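Local coordinates for DUF1214 domain-containing protein (PDB 6ANS) that is of unknown function but carries DUF1214 domains, binds a sodium ion in the crystal and assembles from two copies of the chain, at residues A[99-102]-A[103-107]; A[238-241]-A[242-245]; A[67-70]-A[71-75]. All coordinates share one frame; numbering follows the deposited sequence.

Interaction 1. Residues A[99-102]-A[103-107]. With NA (sodium ion), chain F.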
loop_
_atom_site.group_PDB
_atom_site.type_symbol
_atom_site.label_atom_id
_atom_site.label_comp_id
_atom_site.label_asym_id
_atom_site.label_seq_id
_atom_site.Cartn_x
_atom_site.Cartn_y
_atom_site.Cartn_z
ATOM N N THR A 99 -8.136 -0.349 3.311
ATOM C CA THR A 99 -8.508 0.075 1.959
ATOM C C THR A 99 -8.297 -1.005 0.894
ATOM O O THR A 99 -8.314 -0.691 -0.297
ATOM C CB THR A 99 -7.756 1.343 1.539
ATOM O OG1 THR A 99 -6.361 1.052 1.404
ATOM C CG2 THR A 99 -7.957 2.507 2.556
ATOM N N ALA A 100 -8.123 -2.266 1.283
ATOM C CA ALA A 100 -8.063 -3.365 0.317
ATOM C C ALA A 100 -8.481 -4.626 1.043
ATOM O O ALA A 100 -7.904 -4.939 2.087
ATOM C CB ALA A 100 -6.651 -3.538 -0.269
ATOM N N LYS A 101 -9.475 -5.343 0.508
ATOM C CA LYS A 101 -10.174 -6.349 1.295
ATOM C C LYS A 101 -10.532 -7.578 0.466
ATOM O O LYS A 101 -10.946 -7.458 -0.691
ATOM C CB LYS A 101 -11.439 -5.744 1.919
ATOM C CG LYS A 101 -11.148 -4.618 2.931
ATOM C CD LYS A 101 -12.431 -3.974 3.454
ATOM C CE LYS A 101 -12.117 -2.857 4.464
ATOM N NZ LYS A 101 -13.367 -2.309 5.049
ATOM N N ILE A 102 -10.396 -8.759 1.074
ATOM C CA ILE A 102 -10.629 -10.033 0.394
ATOM C C ILE A 102 -11.349 -11.003 1.324
ATOM O O ILE A 102 -10.884 -11.262 2.441
ATOM C CB ILE A 102 -9.314 -10.685 -0.073
ATOM C CG1 ILE A 102 -8.613 -9.858 -1.148
ATOM C CG2 ILE A 102 -9.594 -12.118 -0.576
ATOM C CD1 ILE A 102 -7.212 -10.390 -1.493
ATOM N N GLY A 103 -12.458 -11.568 0.847
ATOM C CA GLY A 103 -12.980 -12.811 1.393
ATOM C C GLY A 103 -13.466 -12.739 2.824
ATOM O O GLY A 103 -13.172 -13.634 3.617
ATOM N N ALA A 104 -14.259 -11.720 3.148
ATOM C CA ALA A 104 -14.682 -11.448 4.522
ATOM C C ALA A 104 -13.458 -11.202 5.406
ATOM O O ALA A 104 -13.160 -11.953 6.336
ATOM C CB ALA A 104 -15.559 -12.582 5.075
ATOM N N ASP A 105 -12.732 -10.145 5.058
ATOM C CA ASP A 105 -11.595 -9.680 5.843
ATOM C C ASP A 105 -12.036 -9.390 7.268
ATOM O O ASP A 105 -13.064 -8.749 7.483
ATOM C CB ASP A 105 -10.996 -8.416 5.223
ATOM C CG ASP A 105 -12.030 -7.294 5.067
ATOM O OD1 ASP A 105 -13.008 -7.503 4.317
ATOM O OD2 ASP A 105 -11.886 -6.222 5.709
ATOM N N ASN A 106 -11.283 -9.910 8.237
ATOM C CA ASN A 106 -11.602 -9.698 9.642
ATOM C C ASN A 106 -11.161 -8.302 10.066
ATOM O O ASN A 106 -9.955 -8.043 10.152
ATOM C CB ASN A 106 -10.920 -10.750 10.514
ATOM C CG ASN A 106 -11.413 -10.716 11.955
ATOM O OD1 ASN A 106 -12.003 -9.728 12.397
ATOM N ND2 ASN A 106 -11.204 -11.820 12.681
ATOM N N PRO A 107 -12.090 -7.394 10.376
ATOM C CA PRO A 107 -11.671 -6.033 10.758
ATOM C C PRO A 107 -10.835 -6.015 12.031
ATOM O O PRO A 107 -10.024 -5.103 12.207
ATOM C CB PRO A 107 -13.002 -5.287 10.946
ATOM C CG PRO A 107 -14.026 -6.108 10.210
ATOM C CD PRO A 107 -13.557 -7.542 10.382
HETATM NA NA NA F . -11.928 -13.907 5.612
#
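Lys101 and Asp105, four residues apart, meet through the lysine methylenes rather than through their charged ends. The two side chains run at a slant to each other: Lys101 CB lies 3.4 Å from Asp105 OD1, while Lys101 CD comes to 3.2 Å from Asp105 OD2, so both carboxylate oxygens rest along the aliphatic shaft. Lys101 is fully extended beyond CG, which carries NZ past the carboxylate. Lys101 NZ and Asp105 OD2 are 4.2 Å apart, too far for a salt bridge, and both hydrogen-bond to Ser315 OG, a shared partner that links the opposite charges indirectly. Asp105 reaches back to the lysine because its CG sits between its own backbone N and carbonyl carbon (chi1 56°).

Ile102 points the other way, onto Leu73 and Ile76 of helix 60-83 and Phe237, Thr241 and Phe245 of helix 224-251. Between Ile102 and Asp105 the chain turns at Gly103 and Ala104, both with positive phi (66° and 60°). The turn is not closed by the usual backbone bond: Ile102 O is 3.4 Å from Asp105 N, but at a poor angle. Instead Gly103 O and Ala104 O each lie 2.4 Å from the sodium ion. This is a buried turn that gives two successive main-chain carbonyls to a sodium site, the other three ligand atoms coming from elsewhere in the structure.

Interaction 2. Residues A[238-241]-A[242-245]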
loop_
_atom_site.group_PDB
_atom_site.type_symbol
_atom_site.label_atom_id
_atom_site.label_comp_id
_atom_site.label_asym_id
_atom_site.label_seq_id
_atom_site.Cartn_x
_atom_site.Cartn_y
_atom_site.Cartn_z
ATOM N N VAL A 238 -6.672 -11.114 -9.655
ATOM C CA VAL A 238 -7.859 -10.255 -9.632
ATOM C C VAL A 238 -9.065 -11.003 -10.181
ATOM O O VAL A 238 -10.140 -11.038 -9.564
ATOM C CB VAL A 238 -7.621 -8.962 -10.436
ATOM C CG1 VAL A 238 -8.921 -8.170 -10.517
ATOM C CG2 VAL A 238 -6.538 -8.129 -9.804
ATOM N N GLU A 239 -8.900 -11.620 -11.348
ATOM C CA GLU A 239 -10.021 -12.314 -11.975
ATOM C C GLU A 239 -10.489 -13.487 -11.130
ATOM O O GLU A 239 -11.692 -13.642 -10.880
ATOM C CB GLU A 239 -9.632 -12.797 -13.371
ATOM C CG GLU A 239 -10.734 -13.609 -14.056
ATOM C CD GLU A 239 -10.577 -13.641 -15.561
ATOM O OE1 GLU A 239 -9.526 -14.147 -16.011
ATOM O OE2 GLU A 239 -11.509 -13.201 -16.286
ATOM N N GLN A 240 -9.550 -14.319 -10.660
ATOM C CA GLN A 240 -9.941 -15.533 -9.934
ATOM C C GLN A 240 -10.476 -15.225 -8.540
ATOM O O GLN A 240 -11.405 -15.890 -8.070
ATOM C CB GLN A 240 -8.771 -16.516 -9.835
ATOM C CG GLN A 240 -8.293 -17.082 -11.161
ATOM C CD GLN A 240 -9.405 -17.767 -11.932
ATOM O OE1 GLN A 240 -10.190 -18.539 -11.368
ATOM N NE2 GLN A 240 -9.478 -17.491 -13.231
ATOM N N THR A 241 -9.900 -14.241 -7.851
ATOM C CA THR A 241 -10.368 -13.939 -6.497
ATOM C C THR A 241 -11.769 -13.359 -6.534
ATOM O O THR A 241 -12.644 -13.777 -5.765
ATOM C CB THR A 241 -9.414 -12.970 -5.801
ATOM O OG1 THR A 241 -8.119 -13.567 -5.727
ATOM C CG2 THR A 241 -9.900 -12.601 -4.372
ATOM N N SER A 242 -12.003 -12.392 -7.428
ATOM C CA SER A 242 -13.343 -11.833 -7.557
ATOM C C SER A 242 -14.333 -12.911 -7.980
ATOM O O SER A 242 -15.443 -12.985 -7.443
ATOM C CB SER A 242 -13.353 -10.653 -8.541
ATOM O OG SER A 242 -12.914 -10.993 -9.856
ATOM N N LYS A 243 -13.944 -13.770 -8.930
ATOM C CA LYS A 243 -14.838 -14.858 -9.327
ATOM C C LYS A 243 -15.125 -15.791 -8.152
ATOM O O LYS A 243 -16.283 -16.154 -7.912
ATOM C CB LYS A 243 -14.240 -15.636 -10.496
ATOM C CG LYS A 243 -15.010 -16.893 -10.925
ATOM C CD LYS A 243 -14.318 -17.528 -12.146
ATOM C CE LYS A 243 -14.815 -18.940 -12.476
ATOM N NZ LYS A 243 -16.285 -19.122 -12.315
ATOM N N LEU A 244 -14.082 -16.161 -7.399
ATOM C CA LEU A 244 -14.223 -17.110 -6.289
ATOM C C LEU A 244 -15.253 -16.625 -5.275
ATOM O O LEU A 244 -16.205 -17.339 -4.945
ATOM C CB LEU A 244 -12.867 -17.322 -5.588
ATOM C CG LEU A 244 -12.868 -18.060 -4.236
ATOM C CD1 LEU A 244 -13.387 -19.503 -4.407
ATOM C CD2 LEU A 244 -11.486 -18.065 -3.547
ATOM N N PHE A 245 -15.086 -15.402 -4.772
ATOM C CA PHE A 245 -15.983 -14.961 -3.715
ATOM C C PHE A 245 -17.317 -14.454 -4.245
ATOM O O PHE A 245 -18.298 -14.446 -3.491
ATOM C CB PHE A 245 -15.260 -13.940 -2.844
ATOM C CG PHE A 245 -14.146 -14.564 -2.053
ATOM C CD1 PHE A 245 -14.435 -15.523 -1.084
ATOM C CD2 PHE A 245 -12.823 -14.279 -2.345
ATOM C CE1 PHE A 245 -13.409 -16.145 -0.362
ATOM C CE2 PHE A 245 -11.802 -14.894 -1.656
ATOM C CZ PHE A 245 -12.097 -15.835 -0.653
#
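Ser242 turns its hydroxyl back over the preceding turn of helix 224-251, where OG lies 2.8 Å from Val238 O and 3.1 Å from Glu239 O. Its one proton can serve either carbonyl, and the distances do not settle which. The placement follows from chi1 of 59°, with OG held between the backbone N and the carbonyl carbon of its own residue. Val238 O also accepts the main-chain bond from Ser242 N at 3.1 Å, so that carbonyl may take both the N-H and the hydroxyl of one serine.

The packed part of the segment continues through Thr241 and Phe245, which lie side by side and point the same way. Thr241 CG2 meets the Phe245 ring at its edge, in the ring plane, 3.9 Å from CD2. Leu244 CD2 stands 3.6 Å above one face of the same ring, toward its rim. Phe245 N closes this helical turn with a nearly straight bond to Thr241 O, 171° at the hydrogen.

The partly exposed side is looser. Gln240 folds so that OE1 approaches Lys243 CD only to 4.3 Å, and the lysine bends at its last torsion to carry NZ into a long, weak ion pair with Asp247. Glu239 instead forms a salt bridge with Arg46.

Among its neighbours, the segment lays Val238 and Ser242 against helix 60-83, Thr241 and Leu244 against Tyr143 of helix 143-146, and Ser242 and Lys243 against Gln50 of helix 48-52, while Thr241 and Phe245 close on Ile102 of the central loop.

Interaction 3. Residues A[67-70]-A[71-75]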
loop_
_atom_site.group_PDB
_atom_site.type_symbol
_atom_site.label_atom_id
_atom_site.label_comp_id
_atom_site.label_asym_id
_atom_site.label_seq_id
_atom_site.Cartn_x
_atom_site.Cartn_y
_atom_site.Cartn_z
ATOM N N PHE A 67 -16.402 -2.313 -8.792
ATOM C CA PHE A 67 -15.255 -1.898 -9.592
ATOM C C PHE A 67 -14.138 -1.322 -8.722
ATOM O O PHE A 67 -12.955 -1.471 -9.055
ATOM C CB PHE A 67 -15.698 -0.915 -10.678
ATOM C CG PHE A 67 -16.531 -1.557 -11.761
ATOM C CD1 PHE A 67 -15.974 -2.495 -12.625
ATOM C CD2 PHE A 67 -17.875 -1.247 -11.894
ATOM C CE1 PHE A 67 -16.749 -3.108 -13.620
ATOM C CE2 PHE A 67 -18.654 -1.851 -12.876
ATOM C CZ PHE A 67 -18.091 -2.777 -13.748
ATOM N N ARG A 68 -14.470 -0.640 -7.626
ATOM C CA ARG A 68 -13.404 -0.252 -6.708
ATOM C C ARG A 68 -12.724 -1.483 -6.135
ATOM O O ARG A 68 -11.492 -1.534 -6.012
ATOM C CB ARG A 68 -13.932 0.612 -5.577
ATOM C CG ARG A 68 -12.798 1.001 -4.564
ATOM C CD ARG A 68 -13.317 1.904 -3.473
ATOM N NE ARG A 68 -14.309 1.211 -2.668
ATOM C CZ ARG A 68 -14.952 1.750 -1.637
ATOM N NH1 ARG A 68 -14.713 3.005 -1.272
ATOM N NH2 ARG A 68 -15.827 1.025 -0.961
ATOM N N TYR A 69 -13.526 -2.490 -5.801
ATOM C CA TYR A 69 -13.014 -3.763 -5.309
ATOM C C TYR A 69 -11.976 -4.349 -6.255
ATOM O O TYR A 69 -10.907 -4.783 -5.818
ATOM C CB TYR A 69 -14.204 -4.698 -5.114
ATOM C CG TYR A 69 -13.944 -6.164 -4.903
ATOM C CD1 TYR A 69 -13.247 -6.637 -3.768
ATOM C CD2 TYR A 69 -14.499 -7.089 -5.773
ATOM C CE1 TYR A 69 -13.074 -8.010 -3.553
ATOM C CE2 TYR A 69 -14.346 -8.468 -5.572
ATOM C CZ TYR A 69 -13.640 -8.922 -4.475
ATOM O OH TYR A 69 -13.512 -10.282 -4.318
ATOM N N LEU A 70 -12.259 -4.337 -7.566
ATOM C CA LEU A 70 -11.289 -4.848 -8.532
ATOM C C LEU A 70 -9.976 -4.084 -8.447
ATOM O O LEU A 70 -8.895 -4.690 -8.427
ATOM C CB LEU A 70 -11.843 -4.789 -9.966
ATOM C CG LEU A 70 -13.017 -5.670 -10.388
ATOM C CD1 LEU A 70 -13.171 -5.659 -11.906
ATOM C CD2 LEU A 70 -12.848 -7.104 -9.878
ATOM N N SER A 71 -10.041 -2.747 -8.380
ATOM C CA SER A 71 -8.805 -1.989 -8.238
ATOM C C SER A 71 -8.084 -2.342 -6.933
ATOM O O SER A 71 -6.848 -2.321 -6.879
ATOM C CB SER A 71 -9.088 -0.487 -8.322
ATOM O OG SER A 71 -9.576 0.052 -7.099
ATOM N N ARG A 72 -8.831 -2.658 -5.878
ATOM C CA ARG A 72 -8.204 -3.067 -4.620
ATOM C C ARG A 72 -7.525 -4.429 -4.744
ATOM O O ARG A 72 -6.442 -4.643 -4.186
ATOM C CB ARG A 72 -9.238 -3.087 -3.502
ATOM C CG ARG A 72 -9.709 -1.685 -3.121
ATOM C CD ARG A 72 -10.934 -1.725 -2.236
ATOM N NE ARG A 72 -11.179 -0.429 -1.618
ATOM C CZ ARG A 72 -11.985 -0.238 -0.578
ATOM N NH1 ARG A 72 -12.639 -1.272 -0.040
ATOM N NH2 ARG A 72 -12.115 0.984 -0.063
ATOM N N LEU A 73 -8.147 -5.367 -5.460
ATOM C CA LEU A 73 -7.513 -6.668 -5.659
ATOM C C LEU A 73 -6.190 -6.507 -6.397
ATOM O O LEU A 73 -5.198 -7.174 -6.072
ATOM C CB LEU A 73 -8.453 -7.588 -6.430
ATOM C CG LEU A 73 -9.735 -7.961 -5.675
ATOM C CD1 LEU A 73 -10.611 -8.864 -6.528
ATOM C CD2 LEU A 73 -9.392 -8.636 -4.361
HETATM N N MSE A 74 -6.157 -5.595 -7.369
HETATM C CA MSE A 74 -4.980 -5.224 -8.159
HETATM C C MSE A 74 -3.792 -4.861 -7.304
HETATM O O MSE A 74 -2.667 -5.285 -7.498
HETATM C CB MSE A 74 -5.312 -4.005 -9.019
HETATM C CG MSE A 74 -5.398 -4.214 -10.479
HETATM SE SE MSE A 74 -5.796 -2.477 -11.321
HETATM C CE MSE A 74 -3.930 -1.980 -11.555
ATOM N N ARG A 75 -4.073 -3.966 -6.368
ATOM C CA ARG A 75 -3.023 -3.466 -5.494
ATOM C C ARG A 75 -2.451 -4.598 -4.649
ATOM O O ARG A 75 -1.228 -4.742 -4.531
ATOM C CB ARG A 75 -3.583 -2.338 -4.626
ATOM C CG ARG A 75 -3.885 -1.027 -5.409
ATOM C CD ARG A 75 -4.943 -0.164 -4.691
ATOM N NE ARG A 75 -4.542 0.144 -3.321
ATOM C CZ ARG A 75 -5.379 0.217 -2.287
ATOM N NH1 ARG A 75 -6.688 0.021 -2.448
ATOM N NH2 ARG A 75 -4.902 0.484 -1.083
#
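Arg68 and Arg72, one helical turn apart on helix 60-83, stack their guanidinium groups almost flat, with centres 3.7 Å apart and planes at 8°. Arg72 reaches the stack in steps from its CB. That atom rests 3.3 Å from Tyr69 O, and CG passes 3.4 Å from Arg68 O, so the root of the side chain lies against the carbonyls of the turn before. Extended from CG, the chain brings CD and then NE alongside Arg68 CG. CZ comes over Arg68 NE, and NH2 ends above the centre of the other guanidinium, 3.3 Å from Arg68 CZ. Arg68 meets it by bending at chi3 (64°), which brings its plane nearly parallel to that of Arg72.

At the backbone, Arg68 O accepts two donors: Arg72 N, and Ser71 OG at 2.7 Å, the hydroxyl lying in the carbonyl plane on a lone pair. On a different side of the helix, Leu73 CD1 sits over one face of the Tyr69 ring, 3.9 Å from its centroid and 21° off the normal, a CH-pi contact offset toward the rim. Leu70 CD2 makes only a loose apolar contact with Leu73 CD1, at 4.4 Å.

Acids of both subunits flank the arginine pair and probably balance its charge. Arg72 is gripped by one carboxylate of its own chain, through a salt bridge from NH1 to Glu314, and by one of the second subunit, from NE to Glu83, whereas Arg68 has a long, weak ion pair with Glu65. The chemistry implies a guanidinium pair set among carboxylates of both subunits, which probably favours the flat stack.

Interactions 2 and 3 each lie on a long helix, 224-251 and 60-83, and these helices pack on each other: Ser242 CB lies 3.8 Å from Leu70 CD2. Interaction 1 is an irregular loop, its centre about 5 Å from the chain's centre against about 13 and 15 Å for the centres of the other two, and Ile102 joins it to both helices, its CG1 3.5 Å from Leu73 CD2 and its CG2 3.7 Å from Phe245 CE2. Chemistry follows place: main-chain carbonyls and a cation in the central loop, apolar packing with a partly exposed polar flank in interaction 2, and stacked arginines paired with acids of both subunits in interaction 3, buried at the dimer interface.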